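Local coordinates for protein histone acetyltransferase, ELP3 family (Methanocaldococcus infernus, PDB 6IA8) that modifies the wobble uridine at position 34 of tRNAs, using acetyl-CoA and S-adenosyl-L-methionine to form carboxymethyluridine, at residues C159-A162 and R166-K169; E265-M270 and K308-E313; E314-I319 and Y358-K363. All coordinates share one frame; numbering follows the deposited sequence.

Following the chain from the N terminus, contact 1 closes first: a very short loop in which the residues after helix 149-164 fold back on its last turns before helix 171-178. Contact 2 then spans 37 residues, tying helix 264-276 to the lead-in of helix 312-325, and contact 3 closes another long loop by setting helix 312-325 against helix 353-364. The three lie in series, none nesting in or crossing another. Contact 1 stands on the opposite side of the chain's centre, its own centre 45 Å from each of the others. Contacts 2 and 3 are neighbours, 12 Å apart between centres, and share helix 312-325, whose V318 packs on both D267 and Y310.

Contact 1 (C159-A162 and R166-K169); sequences CLDA and RESK
OD1 of D161 is gripped by two donors, the hydroxyl of S168 and a water. OG of S168 donates to it at 2.6 Å, meeting the syn lone pair, and the water donates to the same oxygen at 2.7 Å. That water also donates to the backbone O of R166 at 2.9 Å, so it ties the aspartate to the main chain of the loop as well. Serine suits its place because its short hydroxyl, set between the backbone N and the carbonyl carbon (chi1 60°), reaches the acid with little bulk, and both residues are buried. The backbone adds a weak bond, R166 N to D161 O at 3.3 Å. The contact thus fastens the link between helices 149-164 and 171-178, on the outside of the parallel sheet of the radical SAM core, where the chain passes from strand 134-140 to strand 184-192.

A second acid joins from the loop. OE1 of E167 lies 2.9 Å from OD2 of D161, with the carboxylate planes 74° apart; both are acceptors, so this approach is not a bond. K157, one turn earlier on the helix, forms salt bridges to both oxygens, and R158 forms one to OD2 of D161, which probably makes the closeness of two acids tolerable. The glutamate chain bends at chi2 (61°), turning OE1 back so that its anti lone pair accepts S168 N at 2.9 Å. R166, whose CB points away from the helix segment, grips the carbonyl O of E167 side-on, through NE at 2.9 Å and NH2 at 3.2 Å, with the oxygen close to the guanidinium plane.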
loop_
_atom_site.group_PDB
_atom_site.type_symbol
_atom_site.label_atom_id
_atom_site.label_comp_id
_atom_site.label_asym_id
_atom_site.label_seq_id
_atom_site.Cartn_x
_atom_site.Cartn_y
_atom_site.Cartn_z
ATOM N N CYS A 159 15.752 4.879 11.781
ATOM C CA CYS A 159 14.549 5.625 11.426
ATOM C C CYS A 159 13.646 5.809 12.639
ATOM O O CYS A 159 13.082 6.894 12.859
ATOM C CB CYS A 159 13.800 4.905 10.301
ATOM S SG CYS A 159 14.675 4.820 8.721
ATOM N N LEU A 160 13.464 4.744 13.415
ATOM C CA LEU A 160 12.665 4.840 14.626
ATOM C C LEU A 160 13.328 5.740 15.658
ATOM O O LEU A 160 12.624 6.441 16.397
ATOM C CB LEU A 160 12.418 3.453 15.211
ATOM C CG LEU A 160 11.585 2.523 14.333
ATOM C CD1 LEU A 160 11.561 1.138 14.935
ATOM C CD2 LEU A 160 10.191 3.079 14.176
ATOM N N ASP A 161 14.668 5.706 15.749
ATOM C CA ASP A 161 15.375 6.619 16.643
ATOM C C ASP A 161 15.010 8.061 16.321
ATOM O O ASP A 161 14.829 8.877 17.229
ATOM C CB ASP A 161 16.901 6.425 16.549
ATOM C CG ASP A 161 17.375 5.119 17.168
ATOM O OD1 ASP A 161 16.634 4.499 17.964
ATOM O OD2 ASP A 161 18.514 4.709 16.871
ATOM N N ALA A 162 14.971 8.409 15.027
ATOM C CA ALA A 162 14.626 9.768 14.623
ATOM C C ALA A 162 13.202 10.105 15.009
ATOM O O ALA A 162 12.925 11.227 15.438
ATOM C CB ALA A 162 14.793 9.944 13.121
ATOM N N ARG A 166 15.420 9.890 20.367
ATOM C CA ARG A 166 16.409 9.423 21.334
ATOM C C ARG A 166 17.094 8.170 20.796
ATOM O O ARG A 166 16.542 7.442 19.966
ATOM C CB ARG A 166 15.767 9.138 22.700
ATOM C CG ARG A 166 14.651 8.124 22.643
ATOM C CD ARG A 166 14.490 7.423 24.013
ATOM N NE ARG A 166 15.575 6.480 24.273
ATOM C CZ ARG A 166 15.632 5.668 25.324
ATOM N NH1 ARG A 166 14.656 5.683 26.226
ATOM N NH2 ARG A 166 16.664 4.840 25.468
ATOM N N GLU A 167 18.300 7.927 21.292
ATOM C CA GLU A 167 19.061 6.747 20.930
ATOM C C GLU A 167 18.428 5.511 21.558
ATOM O O GLU A 167 17.703 5.587 22.547
ATOM C CB GLU A 167 20.515 6.913 21.389
ATOM C CG GLU A 167 21.428 5.762 21.038
ATOM C CD GLU A 167 21.552 5.530 19.535
ATOM O OE1 GLU A 167 20.541 5.179 18.911
ATOM O OE2 GLU A 167 22.666 5.691 18.991
ATOM N N SER A 168 18.699 4.363 20.957
ATOM C CA SER A 168 18.276 3.090 21.501
ATOM C C SER A 168 19.414 2.091 21.375
ATOM O O SER A 168 20.330 2.249 20.564
ATOM C CB SER A 168 17.037 2.559 20.780
ATOM O OG SER A 168 17.288 2.355 19.372
ATOM N N LYS A 169 19.330 1.039 22.185
ATOM C CA LYS A 169 20.368 0.018 22.210
ATOM C C LYS A 169 20.160 -1.032 21.130
ATOM O O LYS A 169 21.094 -1.773 20.813
ATOM C CB LYS A 169 20.419 -0.678 23.580
HETATM O O HOH W 1 14.895 5.029 19.912
#

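Contact 2 (E265-M270 and K308-E313); sequences EMDKKM and KPYREE
D267 and Y310 are the nearest residues of the two backbones, yet their CA atoms stand 11.4 Å apart, so helix segment 265-270 and the loop running into helix 312-325 are joined by reaching side chains. The tyrosine supplies most of the span. With CG beside its backbone N (chi1 -80°), its ring extends toward the helix and carries OH to within 2.6 Å of OD2 of D267, to which it donates a hydrogen bond. The two side chains come from opposite directions, and the carboxylate and ring planes stand 81° apart. The hydroxyl arrives from above the carboxylate plane, 39° out of it. OD2 also comes within 3.3 Å of CE1 of Y310, obliquely to the ring, as a consequence of the short bond to OH.

Helix 264-276 follows strand 250-255 in the alternating strand-helix order of the radical SAM domain, a partial barrel of the TIM type, and D267 faces back toward the loop between them. OD2 also accepts the backbone N-H of G258, while OD1 accepts from OG of S262. A buried aspartate suits such a spot, since its two oxygens can satisfy several donors at once.

Y310 is equally fitting: its ring packs on V318 of helix 312-325, which follows it in the chain, while the hydroxyl reaches D267 of helix 264-276. Immediately after it, R311 occupies the N-cap of helix 312-325. Its backbone N-H is accepted by OE2 of E314, three residues on, which is one half of a capping box.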
loop_
_atom_site.group_PDB
_atom_site.type_symbol
_atom_site.label_atom_id
_atom_site.label_comp_id
_atom_site.label_asym_id
_atom_site.label_seq_id
_atom_site.Cartn_x
_atom_site.Cartn_y
_atom_site.Cartn_z
ATOM N N GLU A 265 -4.225 -3.375 -25.769
ATOM C CA GLU A 265 -5.119 -4.473 -25.422
ATOM C C GLU A 265 -4.461 -5.437 -24.446
ATOM O O GLU A 265 -5.121 -5.947 -23.539
ATOM C CB GLU A 265 -5.560 -5.216 -26.680
ATOM C CG GLU A 265 -6.611 -6.284 -26.409
ATOM C CD GLU A 265 -7.867 -5.724 -25.761
ATOM O OE1 GLU A 265 -8.269 -4.595 -26.108
ATOM O OE2 GLU A 265 -8.449 -6.409 -24.897
ATOM N N MET A 266 -3.174 -5.725 -24.626
ATOM C CA MET A 266 -2.466 -6.572 -23.671
ATOM C C MET A 266 -2.456 -5.950 -22.274
ATOM O O MET A 266 -2.630 -6.655 -21.270
ATOM C CB MET A 266 -1.036 -6.815 -24.161
ATOM C CG MET A 266 -0.309 -7.926 -23.419
ATOM S SD MET A 266 1.275 -8.426 -24.159
ATOM C CE MET A 266 0.824 -8.470 -25.869
ATOM N N ASP A 267 -2.183 -4.642 -22.186
ATOM C CA ASP A 267 -2.212 -3.974 -20.887
ATOM C C ASP A 267 -3.599 -4.034 -20.252
ATOM O O ASP A 267 -3.723 -4.278 -19.049
ATOM C CB ASP A 267 -1.757 -2.523 -21.028
ATOM C CG ASP A 267 -0.245 -2.392 -21.180
ATOM O OD1 ASP A 267 0.539 -3.312 -20.791
ATOM O OD2 ASP A 267 0.173 -1.322 -21.634
ATOM N N LYS A 268 -4.648 -3.747 -21.026
ATOM C CA LYS A 268 -6.008 -3.836 -20.500
ATOM C C LYS A 268 -6.301 -5.230 -19.952
ATOM O O LYS A 268 -6.903 -5.371 -18.879
ATOM C CB LYS A 268 -7.007 -3.467 -21.593
ATOM C CG LYS A 268 -7.027 -1.976 -21.930
ATOM C CD LYS A 268 -8.066 -1.672 -22.995
ATOM C CE LYS A 268 -8.143 -0.169 -23.274
ATOM N NZ LYS A 268 -9.095 0.149 -24.387
ATOM N N LYS A 269 -5.899 -6.273 -20.681
ATOM C CA LYS A 269 -6.139 -7.632 -20.206
ATOM C C LYS A 269 -5.374 -7.909 -18.929
ATOM O O LYS A 269 -5.887 -8.600 -18.036
ATOM C CB LYS A 269 -5.767 -8.644 -21.291
ATOM C CG LYS A 269 -6.765 -8.657 -22.458
ATOM C CD LYS A 269 -6.465 -9.767 -23.452
ATOM C CE LYS A 269 -7.614 -9.959 -24.437
ATOM N NZ LYS A 269 -8.841 -10.489 -23.777
ATOM N N MET A 270 -4.164 -7.355 -18.804
ATOM C CA MET A 270 -3.409 -7.535 -17.571
ATOM C C MET A 270 -4.186 -6.994 -16.365
ATOM O O MET A 270 -4.249 -7.624 -15.294
ATOM C CB MET A 270 -2.048 -6.839 -17.688
ATOM C CG MET A 270 -1.368 -6.644 -16.341
ATOM S SD MET A 270 0.399 -6.192 -16.464
ATOM C CE MET A 270 0.336 -4.519 -17.048
ATOM N N LYS A 308 9.026 1.776 -28.509
ATOM C CA LYS A 308 8.392 3.085 -28.609
ATOM C C LYS A 308 7.460 3.222 -27.416
ATOM O O LYS A 308 6.394 2.591 -27.400
ATOM C CB LYS A 308 7.609 3.218 -29.916
ATOM N N PRO A 309 7.798 4.021 -26.401
ATOM C CA PRO A 309 6.948 4.073 -25.200
ATOM C C PRO A 309 5.639 4.777 -25.513
ATOM O O PRO A 309 5.507 5.494 -26.508
ATOM C CB PRO A 309 7.780 4.873 -24.187
ATOM C CG PRO A 309 8.631 5.778 -25.070
ATOM C CD PRO A 309 8.951 4.943 -26.306
ATOM N N TYR A 310 4.670 4.570 -24.631
ATOM C CA TYR A 310 3.387 5.235 -24.751
ATOM C C TYR A 310 3.582 6.743 -24.728
ATOM O O TYR A 310 4.422 7.264 -23.985
ATOM C CB TYR A 310 2.479 4.841 -23.580
ATOM C CG TYR A 310 1.778 3.497 -23.679
ATOM C CD1 TYR A 310 1.060 2.998 -22.605
ATOM C CD2 TYR A 310 1.827 2.740 -24.840
ATOM C CE1 TYR A 310 0.417 1.777 -22.680
ATOM C CE2 TYR A 310 1.173 1.535 -24.933
ATOM C CZ TYR A 310 0.464 1.058 -23.838
ATOM O OH TYR A 310 -0.193 -0.146 -23.914
ATOM N N ARG A 311 2.782 7.444 -25.527
ATOM C CA ARG A 311 2.546 8.870 -25.347
ATOM C C ARG A 311 1.348 9.057 -24.416
ATOM O O ARG A 311 0.782 8.090 -23.901
ATOM C CB ARG A 311 2.335 9.540 -26.703
ATOM C CG ARG A 311 3.614 9.557 -27.554
ATOM C CD ARG A 311 3.348 10.012 -28.981
ATOM N NE ARG A 311 2.752 11.343 -29.045
ATOM C CZ ARG A 311 2.459 11.975 -30.176
ATOM N NH1 ARG A 311 2.717 11.400 -31.348
ATOM N NH2 ARG A 311 1.914 13.184 -30.138
ATOM N N GLU A 312 0.943 10.311 -24.200
ATOM C CA GLU A 312 -0.111 10.586 -23.229
ATOM C C GLU A 312 -1.418 9.896 -23.601
ATOM O O GLU A 312 -2.083 9.319 -22.732
ATOM C CB GLU A 312 -0.321 12.093 -23.097
ATOM C CG GLU A 312 0.802 12.815 -22.393
ATOM C CD GLU A 312 0.345 13.450 -21.102
ATOM O OE1 GLU A 312 0.528 12.835 -20.032
ATOM O OE2 GLU A 312 -0.218 14.561 -21.157
ATOM N N GLU A 313 -1.803 9.941 -24.881
ATOM C CA GLU A 313 -3.062 9.337 -25.308
ATOM C C GLU A 313 -3.143 7.872 -24.883
ATOM O O GLU A 313 -4.147 7.429 -24.324
ATOM C CB GLU A 313 -3.210 9.475 -26.829
ATOM C CG GLU A 313 -4.312 8.637 -27.450
ATOM C CD GLU A 313 -4.030 8.290 -28.914
ATOM O OE1 GLU A 313 -3.627 9.188 -29.690
ATOM O OE2 GLU A 313 -4.194 7.107 -29.282
#

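Contact 3 (E314-I319 and Y358-K363); sequences EAIEVI and YKYMEK
I316 and Y360 mark the closest approach of the two helical segments, their CA atoms 7.3 Å apart. Both of these residues send their CB atoms toward the opposite helix. The main meeting is between the CG2 methyl of I316 and the root of the tyrosine: CG2 lies 3.5 Å from CB of Y360 and 3.5 Å from its CG. The same methyl remains within 3.8 Å of CD1 and 4.0 Å of CD2 of that ring, so it rests near the inner end, where ring joins chain, and approaches obliquely. Isoleucine suits this place because its beta branch carries two arms. Here CG2 stands anti to the backbone N and turns to the tyrosine, while CG1 takes the position beside that N.

The ring of Y360 is sent across the gap by its first torsion, which sets CG anti to the backbone N (chi1 -176°). It therefore runs past I316 and brings its OH to E317, the residue after I316, 3.9 Å from its CG. This is a van der Waals touch on the aliphatic part of the glutamate, whose chain continues extended beyond CG to a carboxylate inclined 32° to the ring. Tyrosine and glutamate, each apolar along its length and polar at its end, fit the partly exposed edge of a helix pair.

Both segments belong to the radical SAM C-terminal family region. I316 and I319 continue the interface on L353, L356 and V357 of helix 353-364. On another face, V318 packs against F271 and E317 against I264, which places helix 312-325 between helices 264-276 and 353-364, before the chain enters the short strand 331-332 at one edge of the parallel sheet.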
loop_
_atom_site.group_PDB
_atom_site.type_symbol
_atom_site.label_atom_id
_atom_site.label_comp_id
_atom_site.label_asym_id
_atom_site.label_seq_id
_atom_site.Cartn_x
_atom_site.Cartn_y
_atom_site.Cartn_z
ATOM N N GLU A 314 -2.107 7.092 -25.168
ATOM C CA GLU A 314 -2.183 5.663 -24.878
ATOM C C GLU A 314 -2.184 5.400 -23.375
ATOM O O GLU A 314 -2.905 4.517 -22.892
ATOM C CB GLU A 314 -1.016 4.922 -25.537
ATOM C CG GLU A 314 -0.980 4.992 -27.052
ATOM C CD GLU A 314 -0.268 6.225 -27.551
ATOM O OE1 GLU A 314 -0.939 7.137 -28.073
ATOM O OE2 GLU A 314 0.968 6.288 -27.405
ATOM N N ALA A 315 -1.357 6.134 -22.624
ATOM C CA ALA A 315 -1.318 5.936 -21.181
ATOM C C ALA A 315 -2.678 6.241 -20.578
ATOM O O ALA A 315 -3.156 5.506 -19.708
ATOM C CB ALA A 315 -0.231 6.808 -20.561
ATOM N N ILE A 316 -3.313 7.324 -21.038
ATOM C CA ILE A 316 -4.624 7.715 -20.526
ATOM C C ILE A 316 -5.658 6.639 -20.816
ATOM O O ILE A 316 -6.476 6.305 -19.952
ATOM C CB ILE A 316 -5.036 9.075 -21.119
ATOM C CG1 ILE A 316 -4.107 10.179 -20.594
ATOM C CG2 ILE A 316 -6.501 9.400 -20.792
ATOM C CD1 ILE A 316 -4.290 11.514 -21.310
ATOM N N GLU A 317 -5.650 6.087 -22.034
ATOM C CA GLU A 317 -6.608 5.049 -22.387
ATOM C C GLU A 317 -6.457 3.845 -21.474
ATOM O O GLU A 317 -7.445 3.321 -20.959
ATOM C CB GLU A 317 -6.427 4.637 -23.848
ATOM C CG GLU A 317 -6.813 5.714 -24.840
ATOM C CD GLU A 317 -6.536 5.310 -26.273
ATOM O OE1 GLU A 317 -6.128 4.152 -26.492
ATOM O OE2 GLU A 317 -6.719 6.156 -27.174
ATOM N N VAL A 318 -5.223 3.378 -21.264
ATOM C CA VAL A 318 -5.009 2.181 -20.448
ATOM C C VAL A 318 -5.355 2.447 -18.981
ATOM O O VAL A 318 -6.024 1.641 -18.320
ATOM C CB VAL A 318 -3.559 1.690 -20.603
ATOM C CG1 VAL A 318 -3.285 0.533 -19.661
ATOM C CG2 VAL A 318 -3.323 1.265 -22.049
ATOM N N ILE A 319 -4.893 3.570 -18.438
ATOM C CA ILE A 319 -5.100 3.802 -17.012
ATOM C C ILE A 319 -6.571 4.072 -16.738
ATOM O O ILE A 319 -7.113 3.665 -15.702
ATOM C CB ILE A 319 -4.198 4.946 -16.513
ATOM C CG1 ILE A 319 -2.712 4.525 -16.607
ATOM C CG2 ILE A 319 -4.545 5.295 -15.075
ATOM C CD1 ILE A 319 -1.741 5.657 -16.332
ATOM N N TYR A 358 -8.618 11.573 -15.136
ATOM C CA TYR A 358 -9.907 11.967 -14.569
ATOM C C TYR A 358 -10.804 12.605 -15.632
ATOM O O TYR A 358 -11.978 12.239 -15.785
ATOM C CB TYR A 358 -9.668 12.926 -13.393
ATOM C CG TYR A 358 -10.930 13.405 -12.699
ATOM C CD1 TYR A 358 -11.508 12.662 -11.673
ATOM C CD2 TYR A 358 -11.526 14.611 -13.049
ATOM C CE1 TYR A 358 -12.658 13.100 -11.031
ATOM C CE2 TYR A 358 -12.673 15.053 -12.413
ATOM C CZ TYR A 358 -13.232 14.298 -11.409
ATOM O OH TYR A 358 -14.370 14.745 -10.780
ATOM N N LYS A 359 -10.272 13.574 -16.378
ATOM C CA LYS A 359 -11.091 14.262 -17.372
ATOM C C LYS A 359 -11.487 13.330 -18.514
ATOM O O LYS A 359 -12.590 13.441 -19.077
ATOM C CB LYS A 359 -10.334 15.475 -17.897
ATOM C CG LYS A 359 -10.153 16.576 -16.853
ATOM C CD LYS A 359 -9.506 17.820 -17.468
ATOM C CE LYS A 359 -9.382 18.932 -16.431
ATOM N NZ LYS A 359 -8.726 20.148 -16.986
ATOM N N TYR A 360 -10.592 12.410 -18.877
ATOM C CA TYR A 360 -10.938 11.423 -19.894
ATOM C C TYR A 360 -12.099 10.549 -19.427
ATOM O O TYR A 360 -13.057 10.309 -20.169
ATOM C CB TYR A 360 -9.718 10.572 -20.224
ATOM C CG TYR A 360 -9.935 9.578 -21.343
ATOM C CD1 TYR A 360 -9.767 9.949 -22.661
ATOM C CD2 TYR A 360 -10.284 8.254 -21.077
ATOM C CE1 TYR A 360 -9.931 9.039 -23.682
ATOM C CE2 TYR A 360 -10.454 7.346 -22.095
ATOM C CZ TYR A 360 -10.284 7.746 -23.397
ATOM O OH TYR A 360 -10.474 6.846 -24.419
ATOM N N MET A 361 -12.045 10.094 -18.182
ATOM C CA MET A 361 -13.115 9.266 -17.645
ATOM C C MET A 361 -14.426 10.035 -17.563
ATOM O O MET A 361 -15.495 9.468 -17.831
ATOM C CB MET A 361 -12.698 8.734 -16.273
ATOM C CG MET A 361 -11.523 7.738 -16.347
ATOM S SD MET A 361 -10.955 7.078 -14.740
ATOM C CE MET A 361 -12.309 5.964 -14.353
ATOM N N GLU A 362 -14.371 11.317 -17.196
ATOM C CA GLU A 362 -15.582 12.131 -17.236
ATOM C C GLU A 362 -16.182 12.123 -18.633
ATOM O O GLU A 362 -17.384 11.899 -18.805
ATOM C CB GLU A 362 -15.287 13.575 -16.812
ATOM C CG GLU A 362 -14.926 13.774 -15.355
ATOM C CD GLU A 362 -14.722 15.256 -15.029
ATOM O OE1 GLU A 362 -13.885 15.905 -15.711
ATOM O OE2 GLU A 362 -15.425 15.789 -14.131
ATOM N N LYS A 363 -15.355 12.424 -19.640
ATOM C CA LYS A 363 -15.821 12.523 -21.010
ATOM C C LYS A 363 -16.468 11.225 -21.451
ATOM O O LYS A 363 -17.458 11.241 -22.182
ATOM C CB LYS A 363 -14.643 12.873 -21.923
ATOM C CG LYS A 363 -15.001 13.059 -23.389
ATOM C CD LYS A 363 -13.742 13.500 -24.161
ATOM C CE LYS A 363 -14.017 13.653 -25.643
ATOM N NZ LYS A 363 -12.916 14.389 -26.325
#